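Local coordinates for transcriptional repressor (Vibrio fischeri, PDB 3KV1), which probably represses transcription as a SorC-family regulator, with a putative sugar-binding domain expected to recognise a carbohydrate effector, at residues 36-41 against 64-69; 44-49 against 108-113; 99-104 against 115-120; 121-126 against 162-167; 184-189 against 193-198. All coordinates share one frame; numbering follows the deposited sequence.

How the contacts relate
From the N terminus, helix 34-52 serves two contacts. Contact 1 joins its early turns to the start of helix 65-72, closing a loop that contains strand 58-61. Contact 2 ties a later part of the same helix to the end of helix 100-111, so that it crosses contact 1 along the chain. Contact 3 starts on helix 100-111 and returns to it from strand 114-116 and the loop beyond; it crosses contact 2. The chain runs on from 115-120 into contact 4, which brings the loop 121-126 to helix 164-167. Contact 5, a beta hairpin joined to the mixed sheet through strand 151-158, touches contact 4 through Asn162 and Asp188. Contacts 3 and 4 also meet the second subunit.

Contact 1. Residues 36-41 against 64-69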
# COMPACT_ATOMS: atom_id res chain seq x y z
N GLU A 36 -10.36 26.38 4.40
CA GLU A 36 -9.54 27.45 3.80
C GLU A 36 -8.28 27.64 4.62
O GLU A 36 -7.18 27.88 4.07
CB GLU A 36 -10.32 28.78 3.67
CG GLU A 36 -11.47 28.73 2.69
CD GLU A 36 -11.04 28.30 1.29
OE1 GLU A 36 -9.88 28.57 0.90
OE2 GLU A 36 -11.85 27.68 0.57
N GLN A 37 -8.40 27.55 5.94
CA GLN A 37 -7.17 27.64 6.73
C GLN A 37 -6.16 26.54 6.40
O GLN A 37 -4.97 26.82 6.27
CB GLN A 37 -7.45 27.62 8.24
CG GLN A 37 -6.23 28.10 9.04
CD GLN A 37 -6.04 29.61 8.91
OE1 GLN A 37 -6.90 30.37 9.33
NE2 GLN A 37 -4.92 30.04 8.32
N ARG A 38 -6.63 25.29 6.29
CA ARG A 38 -5.73 24.16 5.96
C ARG A 38 -5.05 24.35 4.61
O ARG A 38 -3.89 23.97 4.43
CB ARG A 38 -6.49 22.84 5.93
CG ARG A 38 -6.77 22.23 7.30
CD ARG A 38 -7.20 20.77 7.13
NE ARG A 38 -8.48 20.66 6.45
CZ ARG A 38 -9.65 20.50 7.06
NH1 ARG A 38 -9.69 20.43 8.38
NH2 ARG A 38 -10.77 20.42 6.36
N LYS A 39 -5.78 24.93 3.66
CA LYS A 39 -5.21 25.18 2.35
C LYS A 39 -4.09 26.18 2.43
O LYS A 39 -3.08 26.03 1.73
CB LYS A 39 -6.26 25.74 1.41
CG LYS A 39 -7.22 24.67 0.92
CD LYS A 39 -8.29 25.32 0.04
CE LYS A 39 -9.07 24.28 -0.76
NZ LYS A 39 -10.03 24.98 -1.68
N GLN A 40 -4.27 27.22 3.24
CA GLN A 40 -3.26 28.27 3.27
C GLN A 40 -2.01 27.82 4.03
O GLN A 40 -0.90 28.20 3.67
CB GLN A 40 -3.82 29.58 3.84
CG GLN A 40 -4.83 30.22 2.95
CD GLN A 40 -4.22 30.58 1.62
OE1 GLN A 40 -3.15 31.18 1.58
NE2 GLN A 40 -4.88 30.20 0.53
N VAL A 41 -2.22 27.05 5.10
CA VAL A 41 -1.10 26.43 5.83
C VAL A 41 -0.37 25.46 4.89
O VAL A 41 0.86 25.43 4.83
CB VAL A 41 -1.64 25.67 7.06
CG1 VAL A 41 -0.57 24.78 7.67
CG2 VAL A 41 -2.15 26.68 8.10
N GLY A 64 -4.34 12.00 7.57
CA GLY A 64 -5.32 13.02 7.95
C GLY A 64 -5.37 14.29 7.10
O GLY A 64 -4.57 14.48 6.17
N GLN A 65 -6.34 15.16 7.43
CA GLN A 65 -6.63 16.31 6.57
C GLN A 65 -5.55 17.39 6.49
O GLN A 65 -5.38 18.00 5.43
CB GLN A 65 -7.96 16.93 6.99
CG GLN A 65 -9.11 15.98 6.80
CD GLN A 65 -10.42 16.58 7.29
OE1 GLN A 65 -11.22 17.08 6.50
NE2 GLN A 65 -10.62 16.57 8.61
N ASN A 66 -4.83 17.65 7.59
CA ASN A 66 -3.79 18.68 7.53
C ASN A 66 -2.71 18.25 6.53
O ASN A 66 -2.31 19.01 5.65
CB ASN A 66 -3.16 18.91 8.91
CG ASN A 66 -4.14 19.47 9.93
OD1 ASN A 66 -4.85 20.42 9.64
ND2 ASN A 66 -4.18 18.89 11.14
N VAL A 67 -2.27 17.00 6.65
CA VAL A 67 -1.22 16.48 5.77
C VAL A 67 -1.71 16.37 4.32
O VAL A 67 -1.00 16.74 3.37
CB VAL A 67 -0.69 15.11 6.30
CG1 VAL A 67 0.43 14.54 5.39
CG2 VAL A 67 -0.18 15.29 7.74
N ALA A 68 -2.95 15.91 4.15
CA ALA A 68 -3.49 15.71 2.80
C ALA A 68 -3.52 17.03 2.04
O ALA A 68 -3.27 17.07 0.82
CB ALA A 68 -4.89 15.11 2.86
N ALA A 69 -3.79 18.13 2.75
CA ALA A 69 -3.84 19.46 2.11
C ALA A 69 -2.51 19.80 1.40
O ALA A 69 -2.52 20.50 0.39
CB ALA A 69 -4.19 20.55 3.15
O HOH W 1 -7.73 20.74 10.65
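Arg38 and Asn66 mark the closest backbone approach, with CA atoms 6.0 Å apart, where short segments of helices 34-52 and 65-72 cross at -51°, their axes 8.8 Å apart at the closest. Ala69 suits so close a meeting because its small methyl can face main chain directly: Ala69 CB rests 3.7 Å from Arg38 O. From the same point the long side chain of Arg38, modelled in two conformers of which one is described here, runs past the first turn of helix 65-72. Its aliphatic part crosses Asn66 at about a right angle, bringing Arg38 CD to 3.5 Å from Asn66 OD1. These helices follow strands 24-28 and 58-61 of the Rossmann-like alpha/beta domain, and Gly64 stands at the N-cap of the second. A bend at chi3 (-66°) turns the guanidinium of Arg38 so that one face lies against Gln65, whose extended amide is inclined by 33° to it. Gln65 OE1 comes within 3.4 Å of Arg38 NH2, but at an angle too poor for a hydrogen bond. The polar link is made by a water in the guanidinium plane, which accepts from Arg38 NH1 at 3.0 Å and donates to Asn66 OD1 at 3.1 Å.

Contact 2. Residues 44-49 against 108-113; sequences LVSSYL and AKKYGG
Tyr111, Ser46 and Leu49 carry this contact, which joins helix 34-52 to the C-terminal turn of helix 100-111 in the Rossmann-like alpha/beta domain. The backbones stay well separated, the nearest CA atoms, those of Leu49 and Tyr111, being 9.0 Å apart, so long side chains must span the distance. Tyr111 suits this task because its ring is both rigid and tipped with a polar group. It reaches across end-on, and its hydroxyl donates to Ser46 O at 3.0 Å, meeting a lone pair in the carbonyl plane. The C=O...O angle of 107° shows that the phenol comes in well to the side of the carbonyl. Leu49 CB packs against the hydroxyl end of the ring, 3.5 Å from Tyr111 OH and 3.9 Å from Tyr111 CZ, the two side chains crossing at about a right angle. Val77 and Arg80 also pack on the ring.

Lys110 runs beside the tyrosine with every torsion extended, which carries its amine the full length of the chain to helix 34-52. The amine is also held by the carbonyls of Val70 and His73, so main-chain oxygens share the positive group. In the conformer of Ser46 described here, with OG anti to the backbone N (chi1 180°), Lys110 NZ donates to Ser46 OG at 2.7 Å.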
# COMPACT_ATOMS: atom_id res chain seq x y z
N LEU A 44 2.18 27.04 2.48
CA LEU A 44 3.48 27.44 2.99
C LEU A 44 4.32 26.18 3.12
O LEU A 44 5.53 26.20 2.85
CB LEU A 44 3.31 28.08 4.37
CG LEU A 44 2.49 29.38 4.35
CD1 LEU A 44 2.39 29.91 5.78
CD2 LEU A 44 3.13 30.43 3.43
N VAL A 45 3.70 25.09 3.56
CA VAL A 45 4.48 23.83 3.70
C VAL A 45 4.93 23.30 2.32
O VAL A 45 6.07 22.79 2.17
CB VAL A 45 3.67 22.76 4.45
CG1 VAL A 45 4.44 21.42 4.46
CG2 VAL A 45 3.40 23.24 5.87
N SER A 46 4.07 23.44 1.31
CA SER A 46 4.39 22.99 -0.07
C SER A 46 5.63 23.70 -0.60
O SER A 46 6.53 23.09 -1.21
CB SER A 46 3.20 23.26 -1.01
OG SER A 46 3.50 22.84 -2.36
N SER A 47 5.68 25.01 -0.38
CA SER A 47 6.81 25.80 -0.79
C SER A 47 8.08 25.44 -0.03
O SER A 47 9.16 25.34 -0.63
CB SER A 47 6.50 27.29 -0.63
OG SER A 47 7.65 28.01 -0.99
N TYR A 48 7.95 25.24 1.28
CA TYR A 48 9.07 24.81 2.11
C TYR A 48 9.64 23.48 1.56
O TYR A 48 10.85 23.33 1.39
CB TYR A 48 8.66 24.69 3.60
CG TYR A 48 9.66 23.92 4.46
CD1 TYR A 48 10.74 24.56 5.04
CD2 TYR A 48 9.51 22.56 4.65
CE1 TYR A 48 11.67 23.83 5.82
CE2 TYR A 48 10.40 21.84 5.42
CZ TYR A 48 11.48 22.48 5.98
OH TYR A 48 12.37 21.72 6.72
N LEU A 49 8.77 22.51 1.29
CA LEU A 49 9.25 21.24 0.74
C LEU A 49 9.85 21.41 -0.65
O LEU A 49 10.89 20.80 -0.99
CB LEU A 49 8.14 20.21 0.66
CG LEU A 49 7.67 19.68 2.02
CD1 LEU A 49 6.52 18.70 1.77
CD2 LEU A 49 8.81 18.96 2.74
N ALA A 108 4.18 11.86 -4.27
CA ALA A 108 5.12 11.39 -5.28
C ALA A 108 4.77 11.90 -6.67
O ALA A 108 5.63 12.25 -7.48
CB ALA A 108 5.21 9.81 -5.25
N LYS A 109 3.49 11.96 -6.97
CA LYS A 109 3.10 12.45 -8.27
C LYS A 109 3.43 13.93 -8.43
O LYS A 109 3.90 14.36 -9.50
CB LYS A 109 1.62 12.20 -8.50
CG LYS A 109 1.16 12.74 -9.84
CD LYS A 109 -0.29 12.38 -10.14
CE LYS A 109 -0.75 13.02 -11.46
NZ LYS A 109 -2.23 12.90 -11.65
N LYS A 110 3.14 14.69 -7.39
CA LYS A 110 3.32 16.14 -7.36
C LYS A 110 4.78 16.56 -7.44
O LYS A 110 5.14 17.45 -8.23
CB LYS A 110 2.71 16.69 -6.05
CG LYS A 110 3.02 18.17 -5.81
CD LYS A 110 2.29 18.73 -4.56
CE LYS A 110 2.62 20.21 -4.36
NZ LYS A 110 1.99 20.73 -3.11
N TYR A 111 5.63 15.91 -6.63
CA TYR A 111 7.03 16.32 -6.50
C TYR A 111 7.94 15.56 -7.44
O TYR A 111 9.11 15.90 -7.58
CB TYR A 111 7.50 16.13 -5.06
CG TYR A 111 6.99 17.25 -4.15
CD1 TYR A 111 5.82 17.09 -3.40
CD2 TYR A 111 7.68 18.45 -4.05
CE1 TYR A 111 5.34 18.11 -2.59
CE2 TYR A 111 7.21 19.50 -3.22
CZ TYR A 111 6.03 19.30 -2.51
OH TYR A 111 5.55 20.31 -1.71
N GLY A 112 7.37 14.56 -8.11
CA GLY A 112 8.14 13.77 -9.05
C GLY A 112 9.03 12.67 -8.49
O GLY A 112 10.10 12.41 -9.06
N GLY A 113 8.63 12.00 -7.43
CA GLY A 113 9.42 10.89 -6.90
C GLY A 113 8.67 9.57 -6.73
O GLY A 113 7.91 9.18 -7.62

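Contact 3. Residues 99-104 against 115-120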
# COMPACT_ATOMS: atom_id res chain seq x y z
N ASN A 99 -5.76 8.30 4.22
CA ASN A 99 -4.70 7.40 4.46
C ASN A 99 -3.29 7.97 4.20
O ASN A 99 -3.12 8.56 3.20
CB ASN A 99 -4.99 6.45 3.35
CG ASN A 99 -4.69 5.17 3.65
OD1 ASN A 99 -5.51 4.29 3.52
ND2 ASN A 99 -3.49 4.97 4.02
N ALA A 100 -2.28 7.71 5.03
CA ALA A 100 -0.95 8.18 4.72
C ALA A 100 -0.46 7.64 3.37
O ALA A 100 0.25 8.33 2.65
CB ALA A 100 0.02 7.78 5.82
N ASP A 101 -0.80 6.39 3.06
CA ASP A 101 -0.39 5.78 1.81
C ASP A 101 -0.92 6.58 0.61
O ASP A 101 -0.17 6.88 -0.34
CB ASP A 101 -0.91 4.34 1.80
CG ASP A 101 -0.65 3.65 0.52
OD1 ASP A 101 0.48 3.82 0.02
OD2 ASP A 101 -1.58 2.94 0.04
N HIS A 102 -2.21 6.91 0.62
CA HIS A 102 -2.78 7.72 -0.46
C HIS A 102 -2.08 9.07 -0.57
O HIS A 102 -1.74 9.51 -1.67
CB HIS A 102 -4.28 7.95 -0.24
CG HIS A 102 -5.13 6.76 -0.54
ND1 HIS A 102 -5.53 6.44 -1.82
CD2 HIS A 102 -5.66 5.82 0.27
CE1 HIS A 102 -6.27 5.34 -1.78
NE2 HIS A 102 -6.36 4.95 -0.52
N ILE A 103 -1.83 9.70 0.57
CA ILE A 103 -1.12 10.98 0.58
C ILE A 103 0.28 10.83 -0.03
O ILE A 103 0.68 11.65 -0.85
CB ILE A 103 -1.03 11.56 1.98
CG1 ILE A 103 -2.48 11.80 2.52
CG2 ILE A 103 -0.24 12.86 1.96
CD1 ILE A 103 -2.51 12.15 4.07
N CYS A 104 1.00 9.76 0.33
CA CYS A 104 2.35 9.58 -0.22
C CYS A 104 2.28 9.43 -1.74
O CYS A 104 3.12 9.98 -2.48
CB CYS A 104 3.02 8.31 0.34
SG CYS A 104 3.56 8.55 2.08
N SER A 115 6.77 6.46 -3.84
CA SER A 115 6.19 6.30 -2.52
C SER A 115 6.44 4.89 -2.03
O SER A 115 6.59 3.97 -2.84
CB SER A 115 4.69 6.59 -2.54
OG SER A 115 4.05 5.71 -3.41
N GLU A 116 6.43 4.72 -0.71
CA GLU A 116 6.76 3.43 -0.09
C GLU A 116 5.68 3.08 0.94
O GLU A 116 5.54 3.74 1.99
CB GLU A 116 8.16 3.48 0.52
CG GLU A 116 9.24 3.76 -0.53
CD GLU A 116 10.68 3.84 0.00
OE1 GLU A 116 10.95 3.50 1.18
OE2 GLU A 116 11.57 4.25 -0.79
N THR A 117 4.90 2.05 0.63
CA THR A 117 3.72 1.70 1.46
C THR A 117 4.12 0.92 2.72
O THR A 117 5.06 0.12 2.69
CB THR A 117 2.73 0.87 0.60
OG1 THR A 117 2.21 1.71 -0.44
CG2 THR A 117 1.56 0.34 1.46
N LEU A 118 3.43 1.20 3.83
CA LEU A 118 3.55 0.36 5.02
C LEU A 118 2.46 -0.70 4.86
O LEU A 118 1.27 -0.35 4.87
CB LEU A 118 3.36 1.20 6.29
CG LEU A 118 3.56 0.45 7.61
CD1 LEU A 118 4.96 -0.14 7.73
CD2 LEU A 118 3.30 1.44 8.76
N TYR A 119 2.85 -1.98 4.65
CA TYR A 119 1.88 -3.06 4.40
C TYR A 119 1.26 -3.62 5.68
O TYR A 119 1.47 -4.80 6.02
CB TYR A 119 2.53 -4.20 3.56
CG TYR A 119 2.88 -3.70 2.19
CD1 TYR A 119 4.21 -3.47 1.84
CD2 TYR A 119 1.89 -3.39 1.27
CE1 TYR A 119 4.53 -2.97 0.57
CE2 TYR A 119 2.21 -2.88 -0.00
CZ TYR A 119 3.53 -2.67 -0.33
OH TYR A 119 3.84 -2.15 -1.59
N ALA A 120 0.51 -2.78 6.39
CA ALA A 120 -0.17 -3.17 7.60
C ALA A 120 -1.32 -2.19 7.79
O ALA A 120 -1.24 -1.04 7.33
CB ALA A 120 0.76 -3.04 8.79
O HOH W 2 3.03 5.05 0.96
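Asp101 OD1 lies only 2.8 Å from Thr117 OG1, yet the strongest partner of this carboxylate belongs to another chain: Asp101 OD2 is hydrogen-bonded to Tyr119 OH of the second subunit, a bond that is returned with the subunits exchanged, and weaker bonds join Thr117 and Asp101 across the interface in the same two-way manner. Arg105 of the same chain adds a salt bridge to OD2, which would probably stabilise the buried negative charge.

Within the chain, the aspartate reaches the residue just past the strand because its CG stands anti to the backbone N (chi1 175°), which swings the carboxylate obliquely across Thr117. A water also reaches OD1: it donates to Asp101 OD1 at 3.0 Å and, more weakly, to Glu116 O at 3.0 Å. Small residues then bring the backbones together one helical turn on. Cys104 CB and Ser115 CB touch at 3.7 Å, and Ser115 CB is equally close to Cys104 O; the short side chains of Cys104 and Ser115 suit this close approach of helix and strand.

Strand 83-86, whose Phe84 and Ser86 also touch Cys104, pairs in parallel with strand 114-116, and helix 100-111 connects them. The contact thus fastens the helix of a beta-alpha-beta crossover to its second strand, at an edge used for dimer formation.

Contact 4. Residues 121-126 against 162-167; sequences PAYVND and NSHMVK
Tyr123 is the residue of loop 121-126 that meets His164 and Met165; ahead of it, Pro121 packs on Phe133 and on Tyr119 of the second subunit. Ala122 follows, its small CB lying under one face of the Tyr123 ring, 3.9 Å from the plane and toward the rim.

The opposite face takes Met165, present as selenomethionine and described in one of two conformers. Its CG makes a CH-pi contact 3.8 Å from the centroid of the Tyr123 ring, while SE lies obliquely farther out; the flexible, unbranched chain of methionine suits such a fit over a flat ring. The rings of His164 and Tyr123 meet at their edges, neither lying over the other's face, with planes at 49°. The histidine CG sits between the backbone N and carbonyl carbon (chi1 50°), which sends the imidazole toward the phenol, and His164 NE2 donates to Tyr123 OH at 2.6 Å along a bent path of 139°. Tyr123 OH donates to a water at 2.6 Å, which in turn donates to Asn162 OD1 at 2.8 Å. Gln63 NE2 also bonds the hydroxyl, and a glycerol beside His164, probably from the crystallisation liquor, may mark a pocket.

Farther along, Val124 lies against helix 127-134, which Asp126 caps. Helix 164-167 sits across from this loop, with Val166 resting on helix 173-181.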
# COMPACT_ATOMS: atom_id res chain seq x y z
N PRO A 121 -2.35 -2.61 8.49
CA PRO A 121 -3.42 -1.64 8.77
C PRO A 121 -2.96 -0.59 9.80
O PRO A 121 -2.07 -0.85 10.61
CB PRO A 121 -4.54 -2.48 9.40
CG PRO A 121 -4.00 -3.82 9.65
CD PRO A 121 -2.61 -3.95 9.05
N ALA A 122 -3.62 0.56 9.79
CA ALA A 122 -3.32 1.62 10.77
C ALA A 122 -3.69 1.18 12.18
O ALA A 122 -2.98 1.49 13.15
CB ALA A 122 -4.11 2.88 10.42
N TYR A 123 -4.81 0.46 12.31
CA TYR A 123 -5.39 0.15 13.63
C TYR A 123 -5.63 -1.32 13.84
O TYR A 123 -5.95 -2.05 12.89
CB TYR A 123 -6.74 0.88 13.82
CG TYR A 123 -6.61 2.37 13.67
CD1 TYR A 123 -5.79 3.09 14.52
CD2 TYR A 123 -7.27 3.04 12.66
CE1 TYR A 123 -5.64 4.47 14.39
CE2 TYR A 123 -7.14 4.42 12.52
CZ TYR A 123 -6.32 5.13 13.38
OH TYR A 123 -6.21 6.50 13.24
N VAL A 124 -5.47 -1.77 15.08
CA VAL A 124 -5.82 -3.14 15.43
C VAL A 124 -6.57 -3.09 16.77
O VAL A 124 -6.50 -2.09 17.49
CB VAL A 124 -4.57 -4.04 15.54
CG1 VAL A 124 -3.87 -4.11 14.20
CG2 VAL A 124 -3.61 -3.52 16.58
N ASN A 125 -7.30 -4.15 17.10
CA ASN A 125 -8.11 -4.14 18.31
C ASN A 125 -7.41 -4.71 19.54
O ASN A 125 -8.03 -4.85 20.61
CB ASN A 125 -9.45 -4.83 18.06
CG ASN A 125 -9.31 -6.34 17.83
OD1 ASN A 125 -10.29 -7.01 17.53
ND2 ASN A 125 -8.09 -6.86 17.99
N ASP A 126 -6.12 -5.02 19.41
CA ASP A 126 -5.39 -5.71 20.48
C ASP A 126 -3.88 -5.51 20.32
O ASP A 126 -3.33 -5.73 19.25
CB ASP A 126 -5.70 -7.20 20.44
CG ASP A 126 -4.63 -8.06 21.11
OD1 ASP A 126 -4.26 -7.77 22.28
OD2 ASP A 126 -4.17 -9.03 20.48
N ASN A 162 -9.31 11.77 16.37
CA ASN A 162 -9.00 10.34 16.41
C ASN A 162 -10.20 9.42 16.65
O ASN A 162 -10.09 8.20 16.60
CB ASN A 162 -7.94 10.07 17.47
CG ASN A 162 -6.61 10.65 17.08
OD1 ASN A 162 -5.91 10.13 16.19
ND2 ASN A 162 -6.25 11.76 17.71
N SER A 163 -11.35 10.02 16.92
CA SER A 163 -12.57 9.27 17.19
C SER A 163 -12.86 8.14 16.19
O SER A 163 -13.66 7.25 16.48
CB SER A 163 -13.76 10.22 17.26
OG SER A 163 -14.00 10.83 16.01
N HIS A 164 -12.25 8.17 15.01
CA HIS A 164 -12.44 7.07 14.05
C HIS A 164 -11.94 5.71 14.56
O HIS A 164 -12.46 4.67 14.16
CB HIS A 164 -11.80 7.39 12.70
CG HIS A 164 -10.39 7.85 12.81
ND1 HIS A 164 -10.06 9.18 12.93
CD2 HIS A 164 -9.23 7.16 12.86
CE1 HIS A 164 -8.75 9.29 13.04
NE2 HIS A 164 -8.22 8.08 13.00
N MSE A 165 -10.92 5.69 15.41
CA MSE A 165 -10.52 4.40 15.96
C MSE A 165 -11.72 3.79 16.68
O MSE A 165 -11.93 2.57 16.67
CB MSE A 165 -9.37 4.56 16.94
CG MSE A 165 -8.26 5.42 16.43
SE MSE A 165 -7.10 5.86 17.91
CE MSE A 165 -6.45 4.06 18.34
N VAL A 166 -12.52 4.65 17.30
CA VAL A 166 -13.69 4.18 18.03
C VAL A 166 -14.80 3.81 17.06
O VAL A 166 -15.35 2.71 17.12
CB VAL A 166 -14.21 5.26 19.00
CG1 VAL A 166 -15.44 4.76 19.71
CG2 VAL A 166 -13.12 5.61 19.99
N LYS A 167 -15.11 4.72 16.14
CA LYS A 167 -16.20 4.48 15.21
C LYS A 167 -15.92 3.25 14.33
O LYS A 167 -16.85 2.56 13.93
CB LYS A 167 -16.54 5.73 14.39
CG LYS A 167 -15.45 6.21 13.46
CD LYS A 167 -15.85 7.50 12.76
CE LYS A 167 -14.93 7.80 11.58
NZ LYS A 167 -15.26 9.10 10.93
O HOH W 3 -4.94 7.76 15.17

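Contact 5. Residues 184-189 against 193-198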
# COMPACT_ATOMS: atom_id res chain seq x y z
N GLY A 184 -4.56 11.43 30.46
CA GLY A 184 -4.25 12.82 30.18
C GLY A 184 -3.86 13.14 28.74
O GLY A 184 -3.24 14.17 28.48
N ILE A 185 -4.24 12.27 27.81
CA ILE A 185 -3.94 12.52 26.38
C ILE A 185 -4.74 13.72 25.90
O ILE A 185 -5.97 13.80 26.08
CB ILE A 185 -4.32 11.29 25.53
CG1 ILE A 185 -3.55 10.08 26.03
CG2 ILE A 185 -4.08 11.58 24.03
CD1 ILE A 185 -2.04 10.28 26.09
N VAL A 186 -4.06 14.67 25.28
CA VAL A 186 -4.76 15.81 24.73
C VAL A 186 -4.61 15.91 23.21
O VAL A 186 -5.24 16.77 22.58
CB VAL A 186 -4.29 17.14 25.35
CG1 VAL A 186 -4.62 17.19 26.87
CG2 VAL A 186 -2.79 17.38 25.06
N GLY A 187 -3.76 15.09 22.61
CA GLY A 187 -3.60 15.18 21.16
C GLY A 187 -2.79 14.05 20.57
O GLY A 187 -2.22 13.23 21.31
N ASP A 188 -2.79 13.99 19.24
CA ASP A 188 -1.91 13.04 18.54
C ASP A 188 -1.03 13.80 17.58
O ASP A 188 -1.34 14.93 17.16
CB ASP A 188 -2.69 12.04 17.70
CG ASP A 188 -3.20 12.65 16.40
OD1 ASP A 188 -4.37 13.06 16.38
OD2 ASP A 188 -2.44 12.77 15.38
N ILE A 189 0.06 13.15 17.22
CA ILE A 189 0.92 13.60 16.15
C ILE A 189 1.02 12.53 15.09
O ILE A 189 1.39 11.38 15.38
CB ILE A 189 2.30 14.04 16.67
CG1 ILE A 189 3.13 14.67 15.53
CG2 ILE A 189 3.02 12.89 17.36
CD1 ILE A 189 4.20 15.68 16.03
N ASP A 193 1.06 8.64 17.40
CA ASP A 193 1.45 8.71 18.82
C ASP A 193 0.73 9.87 19.51
O ASP A 193 0.21 10.77 18.87
CB ASP A 193 2.97 8.78 19.04
CG ASP A 193 3.43 8.04 20.32
OD1 ASP A 193 2.58 7.75 21.19
OD2 ASP A 193 4.65 7.73 20.47
N PHE A 194 0.70 9.80 20.83
CA PHE A 194 -0.23 10.60 21.62
C PHE A 194 0.54 11.23 22.77
O PHE A 194 1.51 10.65 23.28
CB PHE A 194 -1.32 9.64 22.15
CG PHE A 194 -1.96 8.84 21.05
CD1 PHE A 194 -2.96 9.41 20.28
CD2 PHE A 194 -1.50 7.57 20.72
CE1 PHE A 194 -3.53 8.70 19.20
CE2 PHE A 194 -2.04 6.85 19.64
CZ PHE A 194 -3.06 7.41 18.88
N PHE A 195 0.13 12.42 23.19
CA PHE A 195 0.86 13.13 24.23
C PHE A 195 -0.06 13.84 25.23
O PHE A 195 -1.24 14.08 24.95
CB PHE A 195 1.76 14.16 23.57
CG PHE A 195 1.06 15.01 22.57
CD1 PHE A 195 1.05 14.67 21.21
CD2 PHE A 195 0.37 16.16 22.97
CE1 PHE A 195 0.39 15.44 20.27
CE2 PHE A 195 -0.31 16.94 22.04
CZ PHE A 195 -0.30 16.58 20.67
N LYS A 196 0.51 14.22 26.38
CA LYS A 196 -0.21 14.97 27.39
C LYS A 196 0.06 16.45 27.21
O LYS A 196 0.90 16.86 26.38
CB LYS A 196 0.25 14.54 28.79
CG LYS A 196 0.23 13.05 28.96
CD LYS A 196 0.41 12.63 30.42
CE LYS A 196 1.46 13.48 31.11
NZ LYS A 196 1.59 13.16 32.58
N LEU A 197 -0.67 17.26 27.95
CA LEU A 197 -0.52 18.71 27.79
C LEU A 197 0.89 19.19 28.15
O LEU A 197 1.37 20.18 27.57
CB LEU A 197 -1.60 19.46 28.58
CG LEU A 197 -1.55 20.99 28.51
CD1 LEU A 197 -1.70 21.53 27.10
CD2 LEU A 197 -2.65 21.56 29.44
N ASP A 198 1.56 18.47 29.05
CA ASP A 198 2.92 18.83 29.46
C ASP A 198 4.01 18.28 28.51
O ASP A 198 5.21 18.50 28.73
CB ASP A 198 3.21 18.46 30.93
CG ASP A 198 3.29 16.96 31.17
OD1 ASP A 198 3.24 16.15 30.21
OD2 ASP A 198 3.41 16.56 32.34
O HOH W 4 -2.63 16.38 29.81
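Gly187 and Phe195 form the tight centre of this antiparallel hairpin. With chi1 at 49°, the Phe195 ring folds back over the neighbouring strand, and Gly187 CA lies under its face, 4.0 Å from the centroid. Glycine suits the place because the aromatic ring rests directly on bare main chain. Val186 and Gly187 both stand opposite Phe195, a classic beta bulge: Val186 N donates to Phe195 O at 2.9 Å, nearly along the C=O axis, and Phe195 N donates to Gly187 O at 3.1 Å. Nearer the turn, Ile189 N donates to Asp193 O at 2.9 Å, whereas the return bond from Asp193 N is weak.

On the face of Asp188 and Phe194 the packing is also close, Phe194 CD1 lying 3.7 Å from Asp188 CB. Ile185 CG2 adds a hydrophobic touch to Phe194 CB. The other end of the hairpin is looser. There Val186 CG1 meets Leu197 CB at 4.1 Å, and a water bridges the residues flanking the strands, donating to Gly184 O at 2.7 Å and accepting from Leu197 N at 2.8 Å. Lys196 bends outward toward the exposed Asp198, with which it forms a long salt bridge.

Both acids near the turn have fixed partners. Asp193 OD1 accepts from Phe194 N and its OD2 from Met215 N. Asp188 OD1 is bonded by Asn162 ND2, while OD2 takes Gly191 N and a glycerol hydroxyl. Probably from the crystallisation liquor, the glycerol suggests, without proving, that this carboxylate lines a pocket able to bind hydroxyl groups, as a sugar site would.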